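Local coordinates for CytC3 (Streptomyces, PDB 3GJA), which acts as a nonheme iron halogenase of the phytanoyl-CoA dioxygenase family, probably chlorinating an unactivated carbon of its substrate with 2-oxoglutarate and oxygen, at residues R39-I44 with T151-S156; A78-R83 with M254-R259; N273-E276 with I281-E284. All blocks are in the same frame, centred on the assembly; numbering follows the deposited sequence.

Contact 1 of 3, residues R39-I44 with T151-S156; sequences RRWNII and TAFTHS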
loop_
_atom_site.group_PDB
_atom_site.type_symbol
_atom_site.label_atom_id
_atom_site.label_comp_id
_atom_site.label_asym_id
_atom_site.label_seq_id
_atom_site.Cartn_x
_atom_site.Cartn_y
_atom_site.Cartn_z
ATOM N N ARG A 39 -14.790 -13.408 -2.295
ATOM C CA ARG A 39 -14.375 -14.802 -2.253
ATOM C C ARG A 39 -12.946 -14.903 -1.706
ATOM O O ARG A 39 -12.659 -15.739 -0.852
ATOM C CB ARG A 39 -14.423 -15.402 -3.660
ATOM C CG ARG A 39 -14.735 -16.887 -3.688
ATOM C CD ARG A 39 -14.270 -17.563 -4.982
ATOM N NE ARG A 39 -12.865 -17.959 -4.899
ATOM C CZ ARG A 39 -11.869 -17.316 -5.492
ATOM N NH1 ARG A 39 -12.121 -16.245 -6.225
ATOM N NH2 ARG A 39 -10.623 -17.728 -5.334
ATOM N N ARG A 40 -12.056 -14.049 -2.212
ATOM C CA ARG A 40 -10.651 -14.033 -1.785
ATOM C C ARG A 40 -10.501 -13.620 -0.325
ATOM O O ARG A 40 -9.790 -14.262 0.448
ATOM C CB ARG A 40 -9.846 -13.066 -2.662
ATOM C CG ARG A 40 -9.586 -13.580 -4.057
ATOM C CD ARG A 40 -9.118 -12.495 -5.006
ATOM N NE ARG A 40 -8.755 -13.084 -6.292
ATOM C CZ ARG A 40 -7.528 -13.481 -6.613
ATOM N NH1 ARG A 40 -6.531 -13.338 -5.746
ATOM N NH2 ARG A 40 -7.303 -14.051 -7.792
ATOM N N TRP A 41 -11.172 -12.536 0.045
ATOM C CA TRP A 41 -11.113 -12.036 1.408
ATOM C C TRP A 41 -11.636 -13.079 2.385
ATOM O O TRP A 41 -11.163 -13.160 3.520
ATOM C CB TRP A 41 -11.928 -10.747 1.529
ATOM C CG TRP A 41 -12.070 -10.224 2.923
ATOM C CD1 TRP A 41 -13.220 -9.778 3.509
ATOM C CD2 TRP A 41 -11.036 -10.079 3.909
ATOM N NE1 TRP A 41 -12.970 -9.366 4.797
ATOM C CE2 TRP A 41 -11.640 -9.540 5.071
ATOM C CE3 TRP A 41 -9.660 -10.351 3.924
ATOM C CZ2 TRP A 41 -10.916 -9.270 6.241
ATOM C CZ3 TRP A 41 -8.935 -10.079 5.093
ATOM C CH2 TRP A 41 -9.570 -9.544 6.235
ATOM N N ASN A 42 -12.614 -13.874 1.950
ATOM C CA ASN A 42 -13.168 -14.902 2.824
ATOM C C ASN A 42 -12.060 -15.886 3.180
ATOM O O ASN A 42 -11.982 -16.377 4.305
ATOM C CB ASN A 42 -14.337 -15.643 2.151
ATOM C CG ASN A 42 -15.599 -14.794 2.047
ATOM O OD1 ASN A 42 -15.825 -13.889 2.854
ATOM N ND2 ASN A 42 -16.439 -15.099 1.062
ATOM N N ILE A 43 -11.197 -16.169 2.219
ATOM C CA ILE A 43 -10.098 -17.091 2.464
ATOM C C ILE A 43 -8.999 -16.395 3.263
ATOM O O ILE A 43 -8.608 -16.865 4.335
ATOM C CB ILE A 43 -9.535 -17.637 1.124
ATOM C CG1 ILE A 43 -10.628 -18.441 0.407
ATOM C CG2 ILE A 43 -8.317 -18.519 1.383
ATOM C CD1 ILE A 43 -10.309 -18.825 -1.016
ATOM N N ILE A 44 -8.534 -15.262 2.744
ATOM C CA ILE A 44 -7.471 -14.470 3.367
ATOM C C ILE A 44 -7.684 -14.207 4.856
ATOM O O ILE A 44 -6.754 -14.319 5.658
ATOM C CB ILE A 44 -7.326 -13.094 2.662
ATOM C CG1 ILE A 44 -6.941 -13.298 1.198
ATOM C CG2 ILE A 44 -6.296 -12.223 3.394
ATOM C CD1 ILE A 44 -6.957 -12.013 0.373
ATOM N N THR A 151 -6.959 -1.235 -1.641
ATOM C CA THR A 151 -8.051 -2.062 -2.145
ATOM C C THR A 151 -9.079 -2.324 -1.050
ATOM O O THR A 151 -8.726 -2.683 0.074
ATOM C CB THR A 151 -7.544 -3.436 -2.662
ATOM O OG1 THR A 151 -6.580 -3.237 -3.705
ATOM C CG2 THR A 151 -8.702 -4.263 -3.223
ATOM N N ALA A 152 -10.351 -2.147 -1.381
ATOM C CA ALA A 152 -11.419 -2.394 -0.423
ATOM C C ALA A 152 -11.751 -3.884 -0.456
ATOM O O ALA A 152 -12.190 -4.399 -1.480
ATOM C CB ALA A 152 -12.646 -1.571 -0.790
ATOM N N PHE A 153 -11.521 -4.580 0.654
ATOM C CA PHE A 153 -11.803 -6.014 0.728
ATOM C C PHE A 153 -13.248 -6.185 1.167
ATOM O O PHE A 153 -13.890 -7.204 0.915
ATOM C CB PHE A 153 -10.863 -6.692 1.737
ATOM C CG PHE A 153 -9.523 -7.097 1.156
ATOM C CD1 PHE A 153 -9.141 -6.686 -0.120
ATOM C CD2 PHE A 153 -8.647 -7.883 1.893
ATOM C CE1 PHE A 153 -7.910 -7.053 -0.655
ATOM C CE2 PHE A 153 -7.403 -8.258 1.366
ATOM C CZ PHE A 153 -7.038 -7.843 0.095
ATOM N N THR A 154 -13.730 -5.153 1.839
ATOM C CA THR A 154 -15.085 -5.066 2.352
ATOM C C THR A 154 -15.569 -3.771 1.697
ATOM O O THR A 154 -14.759 -3.047 1.127
ATOM C CB THR A 154 -15.017 -4.927 3.888
ATOM O OG1 THR A 154 -15.531 -6.111 4.504
ATOM C CG2 THR A 154 -15.752 -3.718 4.357
ATOM N N HIS A 155 -16.857 -3.464 1.733
ATOM C CA HIS A 155 -17.263 -2.209 1.117
ATOM C C HIS A 155 -16.770 -1.063 2.007
ATOM O O HIS A 155 -16.705 -1.196 3.226
ATOM C CB HIS A 155 -18.793 -2.128 0.947
ATOM C CG HIS A 155 -19.554 -2.104 2.239
ATOM N ND1 HIS A 155 -20.811 -1.546 2.350
ATOM C CD2 HIS A 155 -19.255 -2.598 3.465
ATOM C CE1 HIS A 155 -21.252 -1.697 3.586
ATOM N NE2 HIS A 155 -20.328 -2.333 4.283
ATOM N N SER A 156 -16.390 0.047 1.393
ATOM C CA SER A 156 -15.943 1.204 2.155
ATOM C C SER A 156 -16.958 2.290 1.852
ATOM O O SER A 156 -17.003 2.826 0.742
ATOM C CB SER A 156 -14.549 1.655 1.719
ATOM O OG SER A 156 -14.125 2.756 2.503
#
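Trp41 and Phe153 carry most of this contact, and two separate parts of Phe153 do the touching. Its CB stands over the indole face, 4.1 Å from the centroid of the Trp41 five-membered ring and 18° off that ring's normal, which meets the geometry of a CH-pi contact. Further out, Phe153 CD2 comes to 3.4 Å from Trp41 CE3, with the phenyl and six-membered rings inclined at 45° in an oblique aromatic pairing. Ile44 CD1 adds an apolar touch, 3.9 Å from Phe153 CE2. The indole reaches across because Trp41 CG is anti to the backbone N (chi1 173°), which sends the ring off the side of helix 34-49. Phe153 comes just after strand 147-152 of the large antiparallel sheet, so the helix is packed against the end of that strand in the barrel of this cupin-clan fold. The polar end of the indole is tied elsewhere: Trp41 NE1 is hydrogen-bonded to Tyr252 OH, while Thr154 OG1 lies 4.2 Å from that nitrogen. In the second shell, His80 meets Phe153 edge-to-face, Met37 touches the same phenyl ring, and Leu76 and Leu77 of helix 75-82 lie against Ile44.

Contact 2 of 3, residues A78-R83 with M254-R259; sequences AEHIMR and MGFAAR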
loop_
_atom_site.group_PDB
_atom_site.type_symbol
_atom_site.label_atom_id
_atom_site.label_comp_id
_atom_site.label_asym_id
_atom_site.label_seq_id
_atom_site.Cartn_x
_atom_site.Cartn_y
_atom_site.Cartn_z
ATOM N N ALA A 78 0.100 -12.499 -2.126
ATOM C CA ALA A 78 1.288 -12.435 -2.978
ATOM C C ALA A 78 0.809 -12.086 -4.385
ATOM O O ALA A 78 1.407 -11.261 -5.077
ATOM C CB ALA A 78 2.016 -13.780 -2.988
ATOM N N GLU A 79 -0.288 -12.712 -4.793
ATOM C CA GLU A 79 -0.852 -12.464 -6.109
ATOM C C GLU A 79 -1.452 -11.063 -6.202
ATOM O O GLU A 79 -1.318 -10.387 -7.223
ATOM C CB GLU A 79 -1.936 -13.493 -6.420
ATOM C CG GLU A 79 -2.578 -13.281 -7.775
ATOM C CD GLU A 79 -3.805 -14.133 -7.979
ATOM O OE1 GLU A 79 -4.080 -14.993 -7.120
ATOM O OE2 GLU A 79 -4.492 -13.943 -9.002
ATOM N N HIS A 80 -2.119 -10.629 -5.133
ATOM C CA HIS A 80 -2.742 -9.309 -5.124
ATOM C C HIS A 80 -1.757 -8.198 -5.474
ATOM O O HIS A 80 -2.038 -7.374 -6.337
ATOM C CB HIS A 80 -3.374 -9.014 -3.757
ATOM C CG HIS A 80 -4.368 -7.892 -3.783
ATOM N ND1 HIS A 80 -5.696 -8.084 -4.104
ATOM C CD2 HIS A 80 -4.218 -6.561 -3.587
ATOM C CE1 HIS A 80 -6.318 -6.919 -4.107
ATOM N NE2 HIS A 80 -5.444 -5.977 -3.797
ATOM N N ILE A 81 -0.597 -8.174 -4.822
ATOM C CA ILE A 81 0.370 -7.109 -5.100
ATOM C C ILE A 81 1.008 -7.210 -6.489
ATOM O O ILE A 81 1.568 -6.233 -6.988
ATOM C CB ILE A 81 1.477 -7.033 -3.992
ATOM C CG1 ILE A 81 2.270 -8.341 -3.913
ATOM C CG2 ILE A 81 0.834 -6.749 -2.638
ATOM C CD1 ILE A 81 3.550 -8.328 -4.722
ATOM N N MET A 82 0.889 -8.381 -7.115
ATOM C CA MET A 82 1.435 -8.623 -8.454
ATOM C C MET A 82 0.422 -8.329 -9.567
ATOM O O MET A 82 0.777 -8.264 -10.742
ATOM C CB MET A 82 1.885 -10.089 -8.583
ATOM C CG MET A 82 3.149 -10.458 -7.806
ATOM S SD MET A 82 4.583 -9.482 -8.344
ATOM C CE MET A 82 5.097 -10.379 -9.833
ATOM N N ARG A 83 -0.841 -8.168 -9.192
ATOM C CA ARG A 83 -1.910 -7.924 -10.155
ATOM C C ARG A 83 -1.679 -6.858 -11.224
ATOM O O ARG A 83 -1.335 -5.715 -10.923
ATOM C CB ARG A 83 -3.208 -7.618 -9.407
ATOM C CG ARG A 83 -4.003 -8.855 -9.083
ATOM C CD ARG A 83 -4.703 -9.332 -10.336
ATOM N NE ARG A 83 -4.996 -10.754 -10.286
ATOM C CZ ARG A 83 -5.858 -11.363 -11.092
ATOM N NH1 ARG A 83 -6.515 -10.668 -12.014
ATOM N NH2 ARG A 83 -6.065 -12.667 -10.968
ATOM N N MET A 254 -12.766 -3.231 5.760
ATOM C CA MET A 254 -11.405 -3.732 5.669
ATOM C C MET A 254 -10.726 -3.288 4.389
ATOM O O MET A 254 -11.183 -3.590 3.286
ATOM C CB MET A 254 -11.381 -5.259 5.747
ATOM C CG MET A 254 -9.970 -5.850 5.813
ATOM S SD MET A 254 -9.039 -5.277 7.265
ATOM C CE MET A 254 -9.872 -6.189 8.555
ATOM N N GLY A 255 -9.632 -2.557 4.547
ATOM C CA GLY A 255 -8.877 -2.103 3.399
ATOM C C GLY A 255 -7.514 -2.774 3.406
ATOM O O GLY A 255 -6.921 -2.984 4.465
ATOM N N PHE A 256 -7.024 -3.140 2.229
ATOM C CA PHE A 256 -5.716 -3.767 2.122
ATOM C C PHE A 256 -4.862 -2.836 1.274
ATOM O O PHE A 256 -5.167 -2.600 0.110
ATOM C CB PHE A 256 -5.817 -5.142 1.453
ATOM C CG PHE A 256 -4.476 -5.782 1.195
ATOM C CD1 PHE A 256 -3.634 -6.109 2.256
ATOM C CD2 PHE A 256 -4.032 -5.994 -0.106
ATOM C CE1 PHE A 256 -2.356 -6.636 2.027
ATOM C CE2 PHE A 256 -2.759 -6.520 -0.354
ATOM C CZ PHE A 256 -1.917 -6.841 0.721
ATOM N N ALA A 257 -3.799 -2.297 1.863
ATOM C CA ALA A 257 -2.940 -1.373 1.138
ATOM C C ALA A 257 -1.595 -1.972 0.770
ATOM O O ALA A 257 -0.943 -2.621 1.591
ATOM C CB ALA A 257 -2.731 -0.089 1.963
ATOM N N ALA A 258 -1.198 -1.747 -0.479
ATOM C CA ALA A 258 0.081 -2.215 -1.002
ATOM C C ALA A 258 0.805 -0.943 -1.425
ATOM O O ALA A 258 0.237 -0.109 -2.136
ATOM C CB ALA A 258 -0.138 -3.125 -2.195
ATOM N N ARG A 259 2.052 -0.790 -0.991
ATOM C CA ARG A 259 2.804 0.422 -1.299
ATOM C C ARG A 259 3.963 0.171 -2.269
ATOM O O ARG A 259 4.752 -0.765 -2.102
ATOM C CB ARG A 259 3.269 1.044 0.025
ATOM C CG ARG A 259 2.284 0.709 1.150
ATOM C CD ARG A 259 2.398 1.576 2.400
ATOM N NE ARG A 259 1.882 2.915 2.161
ATOM C CZ ARG A 259 1.057 3.567 2.974
ATOM N NH1 ARG A 259 0.635 3.007 4.098
ATOM N NH2 ARG A 259 0.664 4.791 2.658
#
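Glu79 OE2, beside the His80 that meets Phe256 across this contact, is gripped by several donors. Arg83 NH2 reaches OE2 of Glu79 at 2.8 Å, with the oxygen in the guanidinium plane and an N-H...O angle of 172°. Arg83 NE adds a weak bond to the same oxygen, and Arg40 of helix 34-49 forms a second salt bridge with it. Across the contact everything is apolar or aromatic. The edge of Phe256 is directed toward the face of His80 in an offset edge-to-face pair, the planes 78° apart; CD2 of His80 lies 3.5 Å from CD2 of Phe256. With chi1 at -163° the imidazole swings out opposite the backbone N, toward strand 253-262, and its NE2 bonds Thr151 OG1 on the adjoining strand. Were His80 an alanine, the Thr151 hydroxyl would probably lose this mate and a gap open beside the Phe256 edge. Ile81 CG2 packs 3.8 Å from Ala258 CB and sits at the rim of Phe256, 4.3 Å from its CE2. Helix 75-82 thus packs on strand 253-262 through a buried imidazole whose ring serves the aromatic pair while its NE2 is satisfied by hydrogen bonding, and the Glu79-Arg83 pair lies away from the strand.

Contact 3 of 3, residues N273-E276 with I281-E284; sequences NLTE and INLE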
loop_
_atom_site.group_PDB
_atom_site.type_symbol
_atom_site.label_atom_id
_atom_site.label_comp_id
_atom_site.label_asym_id
_atom_site.label_seq_id
_atom_site.Cartn_x
_atom_site.Cartn_y
_atom_site.Cartn_z
ATOM N N ASN A 273 23.419 -3.888 8.949
ATOM C CA ASN A 273 23.459 -5.123 9.720
ATOM C C ASN A 273 22.374 -5.146 10.789
ATOM O O ASN A 273 22.619 -5.545 11.927
ATOM C CB ASN A 273 24.837 -5.285 10.364
ATOM N N LEU A 274 21.169 -4.725 10.419
ATOM C CA LEU A 274 20.056 -4.701 11.360
ATOM C C LEU A 274 19.013 -5.765 11.057
ATOM O O LEU A 274 18.931 -6.280 9.945
ATOM C CB LEU A 274 19.368 -3.333 11.342
ATOM C CG LEU A 274 20.216 -2.094 11.621
ATOM C CD1 LEU A 274 19.310 -0.870 11.640
ATOM C CD2 LEU A 274 20.940 -2.245 12.952
ATOM N N THR A 275 18.227 -6.095 12.071
ATOM C CA THR A 275 17.145 -7.057 11.933
ATOM C C THR A 275 15.968 -6.443 12.683
ATOM O O THR A 275 14.960 -6.086 12.075
ATOM C CB THR A 275 17.506 -8.433 12.533
ATOM O OG1 THR A 275 17.964 -8.275 13.881
ATOM C CG2 THR A 275 18.584 -9.100 11.697
ATOM N N GLU A 276 16.114 -6.298 13.999
ATOM C CA GLU A 276 15.073 -5.695 14.824
ATOM C C GLU A 276 15.077 -4.212 14.480
ATOM O O GLU A 276 15.970 -3.474 14.896
ATOM C CB GLU A 276 15.387 -5.891 16.306
ATOM C CG GLU A 276 14.155 -5.907 17.177
ATOM C CD GLU A 276 13.190 -7.010 16.770
ATOM O OE1 GLU A 276 13.561 -8.200 16.891
ATOM O OE2 GLU A 276 12.066 -6.689 16.320
ATOM N N ILE A 281 8.908 -4.754 13.378
ATOM C CA ILE A 281 9.520 -5.071 12.097
ATOM C C ILE A 281 10.879 -5.745 12.288
ATOM O O ILE A 281 11.757 -5.210 12.968
ATOM C CB ILE A 281 9.772 -3.803 11.259
ATOM C CG1 ILE A 281 8.452 -3.154 10.860
ATOM C CG2 ILE A 281 10.586 -4.157 10.020
ATOM C CD1 ILE A 281 8.640 -1.817 10.177
ATOM N N ASN A 282 11.047 -6.917 11.693
ATOM C CA ASN A 282 12.327 -7.616 11.758
ATOM C C ASN A 282 12.732 -7.886 10.318
ATOM O O ASN A 282 12.135 -8.720 9.644
ATOM C CB ASN A 282 12.205 -8.924 12.537
ATOM C CG ASN A 282 13.546 -9.614 12.716
ATOM O OD1 ASN A 282 13.862 -10.107 13.796
ATOM N ND2 ASN A 282 14.339 -9.654 11.653
ATOM N N LEU A 283 13.747 -7.163 9.851
ATOM C CA LEU A 283 14.229 -7.270 8.476
ATOM C C LEU A 283 14.870 -8.583 8.053
ATOM O O LEU A 283 15.118 -8.786 6.868
ATOM C CB LEU A 283 15.203 -6.128 8.173
ATOM C CG LEU A 283 14.642 -4.737 7.837
ATOM C CD1 LEU A 283 13.124 -4.731 7.898
ATOM C CD2 LEU A 283 15.205 -3.723 8.802
ATOM N N GLU A 284 15.127 -9.473 9.002
ATOM C CA GLU A 284 15.756 -10.748 8.677
ATOM C C GLU A 284 15.191 -11.389 7.410
ATOM O O GLU A 284 15.927 -11.652 6.459
ATOM C CB GLU A 284 15.616 -11.725 9.843
ATOM C CG GLU A 284 16.427 -12.995 9.672
ATOM C CD GLU A 284 16.201 -13.977 10.804
ATOM O OE1 GLU A 284 16.356 -13.569 11.977
ATOM O OE2 GLU A 284 15.868 -15.153 10.525
#
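A small antiparallel beta-hairpin, built from strands 276-278 and 281-282, begins and ends in this contact. Its register is set by the non-hydrogen-bonded pair Glu276 and Asn282, whose CA atoms are 4.5 Å apart. The neighbouring backbone bond closes the open end: Leu283 N donates to Thr275 O at 2.8 Å. The same carbonyl oxygen is also approached by a CA-H of Asn282, with Asn282 CA 3.1 Å from Thr275 O and an angle of 144° at the hydrogen. The oxygen thus takes one N-H hydrogen bond and one CA-H...O contact. Glu276 and Asn282 project from the same face of the hairpin and cross at about a right angle, their carboxylate and amide planes 85° apart. A bend at chi2 (59°) folds the Glu276 carboxylate back over the partner strand, where the side chain of Asn282 also lies against Thr275 CB. Leu283 CB rests 3.9 Å from Thr275 O and 4.1 Å from Leu274 O, and Thr275 CG2 comes within 4.4 Å of Glu284 CB. Beyond the pair, Ile281 touches Gln131 and Tyr268, with a bound acetate nearby that probably came from the crystallisation liquor. Leu283 touches Thr271 and Arg301, so both buried side chains lean on surrounding loops. One backbone bond beside a non-hydrogen-bonded pair whose side chains share a face is typical of a short two-stranded antiparallel hairpin.

From the N terminus, helix 34-49 supplies the first half of contact 1 and helix 75-82 the first half of contact 2. Strand 147-152 and the loop after it then close contact 1 across 106 intervening residues, and strand 253-262 closes contact 2 across 170. The two loops cross, because the segments alternate along the chain. They meet in space as well: the two strands are neighbours in one sheet, with Thr151 O 2.8 Å from Phe256 N, so two helices are tied to adjacent strands. Contact 3 follows in series and closes a loop of only four residues; its centre lies about 23 Å from that of contact 2, without touching either pair.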